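Local coordinates for xylanase and alpha-amylase inhibitor protein (Scadoxus multiflorus, PDB 3MU7) that inhibits xylanase and alpha-amylase and is built on the TIM-barrel fold of the family 18 glycosyl hydrolases, at residues L72-P77 with D119-H124; A154-V159 with I177-Y182. All blocks are in the same frame, centred on the assembly; numbering follows the deposited sequence.

In the fold
Both contacts lie on one barrel sheet, and their centres are about 13 Å apart. Contact 1 pairs strand 69-76 with strand 120-125; contact 2 pairs the end of strand 151-154 and the loop after it with strand 176-180. Along the chain they follow in series, contact 1 closing before contact 2 opens. Strand 120-125 also pairs with strand 151-154, so the two contacts belong to one run of four adjacent strands. They meet directly: Phe-123 O lies 3.0 Å from Ala-155 N, a probable hydrogen bond, and His-124 packs on Ala-155. Polar and aromatic side chains of both thus share the barrel interior of this inhibitor.

Contact 1 (L72-P77 with D119-H124); sequences LSIGGP and DGIDFH
Ser-73 and Asp-122 face the same side of two parallel strands, and the serine OG donates to Asp-122 OD2 over 2.7 Å. It comes to the anti side of the carboxylate, slightly out of its plane. The CG of Asp-122 stands opposite the backbone N (chi1 175°), which carries the acid across to the serine. Tyr-8 OH also bonds OD2, while Thr-153 and Trp-178 bond OD1, so this buried carboxylate is gripped at both oxygens. Ser-73 OG further lies 3.2 Å from His-124 CB; the imidazole extends obliquely past Gly-76, its CD2 3.6 Å from Gly-76 CA, and its ND1 is bonded to Tyr-8. These are inward-pointing residues of a TIM barrel, whose alternate residues turn out to the helices. On that outer side Ile-74 and Phe-123 run side by side, and Ile-74 CD1 sits over the ring centre, 4.1 Å from the centroid, as a CH-pi contact. Its CG2 branch instead meets Ile-121 CG2 at 4.1 Å, the two side chains crossing at about a right angle. Leu-136 of helix 133-144 packs on both Ile-74 and Phe-123, and Leu-96 of helix 86-101 on Ile-74. Between these two layers the backbones exchange hydrogen bonds in parallel register, from Leu-72 N to Gly-120 O through to Gly-76 N, which donates to His-124 O at 2.9 Å.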
loop_
_atom_site.group_PDB
_atom_site.type_symbol
_atom_site.label_atom_id
_atom_site.label_comp_id
_atom_site.label_asym_id
_atom_site.label_seq_id
_atom_site.Cartn_x
_atom_site.Cartn_y
_atom_site.Cartn_z
ATOM N N LEU A 72 -5.964 -4.073 -2.804
ATOM C CA LEU A 72 -6.352 -4.440 -1.452
ATOM C C LEU A 72 -5.098 -4.701 -0.647
ATOM O O LEU A 72 -4.208 -5.453 -1.069
ATOM C CB LEU A 72 -7.215 -5.704 -1.430
ATOM C CG LEU A 72 -7.581 -6.273 -0.051
ATOM C CD1 LEU A 72 -8.464 -5.310 0.743
ATOM C CD2 LEU A 72 -8.242 -7.636 -0.185
ATOM N N SER A 73 -5.029 -4.079 0.520
ATOM C CA SER A 73 -3.913 -4.281 1.423
ATOM C C SER A 73 -4.232 -5.332 2.480
ATOM O O SER A 73 -5.273 -5.264 3.152
ATOM C CB SER A 73 -3.535 -2.963 2.081
ATOM O OG SER A 73 -2.334 -3.086 2.822
ATOM N N ILE A 74 -3.324 -6.295 2.618
ATOM C CA ILE A 74 -3.416 -7.317 3.654
ATOM C C ILE A 74 -2.539 -6.935 4.839
ATOM O O ILE A 74 -1.454 -6.346 4.677
ATOM C CB ILE A 74 -3.078 -8.738 3.123
ATOM C CG1 ILE A 74 -1.635 -8.816 2.606
ATOM C CG2 ILE A 74 -4.087 -9.147 2.042
ATOM C CD1 ILE A 74 -1.186 -10.229 2.276
ATOM N N GLY A 75 -3.043 -7.208 6.027
ATOM C CA GLY A 75 -2.351 -6.969 7.303
ATOM C C GLY A 75 -2.807 -5.629 7.868
ATOM O O GLY A 75 -3.914 -5.494 8.199
ATOM N N GLY A 76 -1.932 -4.658 7.904
ATOM C CA GLY A 76 -2.209 -3.342 8.423
ATOM C C GLY A 76 -1.422 -3.042 9.706
ATOM O O GLY A 76 -0.695 -3.879 10.181
ATOM N N PRO A 77 -1.594 -1.834 10.240
ATOM C CA PRO A 77 -0.787 -1.409 11.385
ATOM C C PRO A 77 -0.875 -2.373 12.558
ATOM O O PRO A 77 0.122 -2.590 13.253
ATOM C CB PRO A 77 -1.379 -0.045 11.738
ATOM C CG PRO A 77 -1.930 0.460 10.458
ATOM C CD PRO A 77 -2.429 -0.738 9.716
ATOM N N ASP A 119 -6.769 -4.440 -8.927
ATOM C CA ASP A 119 -5.533 -4.364 -9.681
ATOM C C ASP A 119 -4.330 -4.976 -8.985
ATOM O O ASP A 119 -3.245 -4.998 -9.555
ATOM C CB ASP A 119 -5.260 -2.920 -10.063
ATOM C CG ASP A 119 -6.358 -2.353 -10.919
ATOM O OD1 ASP A 119 -6.492 -2.815 -12.072
ATOM O OD2 ASP A 119 -7.108 -1.488 -10.430
ATOM N N GLY A 120 -4.511 -5.475 -7.765
ATOM C CA GLY A 120 -3.411 -6.120 -7.070
ATOM C C GLY A 120 -3.580 -6.169 -5.574
ATOM O O GLY A 120 -4.610 -5.747 -5.025
ATOM N N ILE A 121 -2.536 -6.690 -4.931
ATOM C CA ILE A 121 -2.493 -6.911 -3.492
ATOM C C ILE A 121 -1.273 -6.228 -2.906
ATOM O O ILE A 121 -0.162 -6.374 -3.425
ATOM C CB ILE A 121 -2.430 -8.433 -3.153
ATOM C CG1 ILE A 121 -3.604 -9.215 -3.773
ATOM C CG2 ILE A 121 -2.308 -8.659 -1.640
ATOM C CD1 ILE A 121 -4.980 -8.795 -3.287
ATOM N N ASP A 122 -1.498 -5.507 -1.814
ATOM C CA ASP A 122 -0.451 -4.804 -1.086
ATOM C C ASP A 122 -0.155 -5.526 0.228
ATOM O O ASP A 122 -1.061 -5.776 1.024
ATOM C CB ASP A 122 -0.924 -3.375 -0.815
ATOM C CG ASP A 122 0.036 -2.583 0.035
ATOM O OD1 ASP A 122 1.175 -2.344 -0.419
ATOM O OD2 ASP A 122 -0.362 -2.171 1.144
ATOM N N PHE A 123 1.113 -5.864 0.447
ATOM C CA PHE A 123 1.555 -6.555 1.667
ATOM C C PHE A 123 1.947 -5.504 2.706
ATOM O O PHE A 123 3.077 -4.991 2.692
ATOM C CB PHE A 123 2.785 -7.428 1.385
ATOM C CG PHE A 123 2.503 -8.753 0.714
ATOM C CD1 PHE A 123 3.131 -9.904 1.181
ATOM C CD2 PHE A 123 1.655 -8.857 -0.390
ATOM C CE1 PHE A 123 2.931 -11.142 0.557
ATOM C CE2 PHE A 123 1.444 -10.094 -1.012
ATOM C CZ PHE A 123 2.085 -11.236 -0.534
ATOM N N HIS A 124 1.034 -5.176 3.610
ATOM C CA HIS A 124 1.319 -4.221 4.695
ATOM C C HIS A 124 1.495 -5.022 5.994
ATOM O O HIS A 124 0.762 -4.854 6.974
ATOM C CB HIS A 124 0.187 -3.189 4.797
ATOM C CG HIS A 124 0.507 -1.982 5.633
ATOM N ND1 HIS A 124 0.585 -0.717 5.092
ATOM C CD2 HIS A 124 0.742 -1.838 6.961
ATOM C CE1 HIS A 124 0.857 0.153 6.050
ATOM N NE2 HIS A 124 0.956 -0.499 7.192
#

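Contact 2 (A154-V159 with I177-Y182); sequences AAPQCV and IWVQFY
Where strand 151-154 of the TIM barrel runs out, the loop that follows stays beside strand 176-180; one hydrogen bond at the strand end and two from the loop hold it there. Trp-178 N donates to Ala-154 O, and Gln-180 N to Pro-156 O at 2.9 Å, both nearly in line with the carbonyl. Between them Gln-180 reaches back with its side chain: NE2 meets Ala-155 O at 2.9 Å, from above the carbonyl plane, while the oxygen lies close to the plane of the glutamine amide. With CG opposite the carbonyl carbon (chi1 -58°) and the chain extended beyond it, the amide passes alongside the loop; NE2 has a second partner in Glu-126. Ala-155 CB rests 3.8 Å from Trp-178 CD1, at the edge of the indole, whose NE1 is bonded to Asp-122. Farther along, Cys-158 CB rests against both Val-179 CG1 (3.7 Å) and Phe-181 CD1 (3.6 Å), and CG1 itself lies over one face of the phenylalanine, toward the rim. A water accepts from Cys-158 N and donates to Gln-180 O, adding a bridge, and the disulfide to Cys-187 ties the cysteine down covalently. Trp-204 of helix 195-207 covers Pro-156, Ile-177 and Val-179, whereas Trp-178 turns to Ala-6 and Tyr-8 of strand 5-9, and strand 213-218 pairs along the other edge of strand 176-180.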
loop_
_atom_site.group_PDB
_atom_site.type_symbol
_atom_site.label_atom_id
_atom_site.label_comp_id
_atom_site.label_asym_id
_atom_site.label_seq_id
_atom_site.Cartn_x
_atom_site.Cartn_y
_atom_site.Cartn_z
ATOM N N ALA A 154 4.427 -3.898 -1.611
ATOM C CA ALA A 154 4.729 -4.064 -0.190
ATOM C C ALA A 154 4.949 -2.717 0.483
ATOM O O ALA A 154 5.376 -1.747 -0.157
ATOM C CB ALA A 154 5.946 -4.964 0.011
ATOM N N ALA A 155 4.681 -2.680 1.790
ATOM C CA ALA A 155 4.787 -1.468 2.594
ATOM C C ALA A 155 5.684 -1.717 3.809
ATOM O O ALA A 155 5.205 -1.748 4.945
ATOM C CB ALA A 155 3.408 -1.004 3.040
ATOM N N PRO A 156 6.994 -1.907 3.580
ATOM C CA PRO A 156 7.896 -2.136 4.704
ATOM C C PRO A 156 8.089 -0.879 5.554
ATOM O O PRO A 156 7.824 0.248 5.108
ATOM C CB PRO A 156 9.210 -2.501 4.010
ATOM C CG PRO A 156 9.155 -1.741 2.718
ATOM C CD PRO A 156 7.720 -1.864 2.293
ATOM N N GLN A 157 8.562 -1.089 6.777
ATOM C CA GLN A 157 9.093 -0.005 7.587
ATOM C C GLN A 157 10.450 0.429 7.024
ATOM O O GLN A 157 10.983 -0.211 6.109
ATOM C CB GLN A 157 9.185 -0.446 9.044
ATOM C CG GLN A 157 7.833 -0.606 9.701
ATOM C CD GLN A 157 7.964 -1.037 11.141
ATOM O OE1 GLN A 157 8.050 -0.201 12.045
ATOM N NE2 GLN A 157 7.971 -2.347 11.369
ATOM N N CYS A 158 11.013 1.520 7.543
ATOM C CA CYS A 158 12.134 2.148 6.840
ATOM C C CYS A 158 13.549 1.676 7.178
ATOM O O CYS A 158 14.508 2.164 6.592
ATOM C CB CYS A 158 12.041 3.681 6.849
ATOM S SG CYS A 158 11.891 4.508 8.433
ATOM N N VAL A 159 13.682 0.721 8.090
ATOM C CA VAL A 159 15.006 0.151 8.359
ATOM C C VAL A 159 15.239 -1.022 7.412
ATOM O O VAL A 159 14.476 -1.992 7.406
ATOM C CB VAL A 159 15.195 -0.290 9.821
ATOM C CG1 VAL A 159 16.632 -0.733 10.041
ATOM C CG2 VAL A 159 14.858 0.842 10.784
ATOM N N ILE A 177 7.315 -1.007 -4.133
ATOM C CA ILE A 177 7.243 -0.926 -2.687
ATOM C C ILE A 177 7.120 0.532 -2.291
ATOM O O ILE A 177 7.645 1.415 -2.973
ATOM C CB ILE A 177 8.445 -1.596 -1.996
ATOM C CG1 ILE A 177 9.708 -0.753 -2.128
ATOM C CG2 ILE A 177 8.620 -3.043 -2.478
ATOM C CD1 ILE A 177 10.866 -1.297 -1.350
ATOM N N TRP A 178 6.377 0.792 -1.225
ATOM C CA TRP A 178 6.335 2.122 -0.609
ATOM C C TRP A 178 6.874 1.959 0.792
ATOM O O TRP A 178 6.297 1.252 1.630
ATOM C CB TRP A 178 4.930 2.748 -0.592
ATOM C CG TRP A 178 3.842 1.816 -1.005
ATOM C CD1 TRP A 178 3.225 0.877 -0.226
ATOM C CD2 TRP A 178 3.252 1.714 -2.308
ATOM N NE1 TRP A 178 2.289 0.192 -0.972
ATOM C CE2 TRP A 178 2.286 0.687 -2.249
ATOM C CE3 TRP A 178 3.447 2.390 -3.520
ATOM C CZ2 TRP A 178 1.511 0.325 -3.358
ATOM C CZ3 TRP A 178 2.684 2.019 -4.624
ATOM C CH2 TRP A 178 1.727 1.000 -4.533
ATOM N N VAL A 179 8.012 2.594 1.033
ATOM C CA VAL A 179 8.677 2.504 2.321
ATOM C C VAL A 179 8.056 3.522 3.272
ATOM O O VAL A 179 7.895 4.695 2.913
ATOM C CB VAL A 179 10.191 2.765 2.163
ATOM C CG1 VAL A 179 10.898 2.662 3.494
ATOM C CG2 VAL A 179 10.809 1.794 1.153
ATOM N N GLN A 180 7.725 3.083 4.484
ATOM C CA GLN A 180 7.138 3.972 5.476
ATOM C C GLN A 180 8.216 4.808 6.148
ATOM O O GLN A 180 8.837 4.367 7.119
ATOM C CB GLN A 180 6.377 3.179 6.528
ATOM C CG GLN A 180 5.262 2.310 5.994
ATOM C CD GLN A 180 4.618 1.530 7.111
ATOM O OE1 GLN A 180 4.096 2.114 8.065
ATOM N NE2 GLN A 180 4.655 0.211 7.018
ATOM N N PHE A 181 8.449 6.006 5.623
ATOM C CA PHE A 181 9.394 6.925 6.255
ATOM C C PHE A 181 8.690 7.730 7.345
ATOM O O PHE A 181 8.634 8.957 7.309
ATOM C CB PHE A 181 10.071 7.812 5.207
ATOM C CG PHE A 181 10.953 7.052 4.252
ATOM C CD1 PHE A 181 12.160 6.512 4.678
ATOM C CD2 PHE A 181 10.580 6.883 2.927
ATOM C CE1 PHE A 181 12.976 5.812 3.794
ATOM C CE2 PHE A 181 11.397 6.194 2.042
ATOM C CZ PHE A 181 12.595 5.658 2.475
ATOM N N TYR A 182 8.136 7.011 8.310
ATOM C CA TYR A 182 7.446 7.630 9.437
ATOM C C TYR A 182 7.300 6.603 10.546
ATOM O O TYR A 182 7.599 5.419 10.345
ATOM C CB TYR A 182 6.090 8.235 9.027
ATOM C CG TYR A 182 5.184 7.331 8.219
ATOM C CD1 TYR A 182 4.229 6.547 8.847
ATOM C CD2 TYR A 182 5.270 7.278 6.825
ATOM C CE1 TYR A 182 3.388 5.721 8.116
ATOM C CE2 TYR A 182 4.431 6.449 6.089
ATOM C CZ TYR A 182 3.497 5.678 6.740
ATOM O OH TYR A 182 2.675 4.860 5.996
HETATM O O HOH W 1 8.891 2.714 9.387
#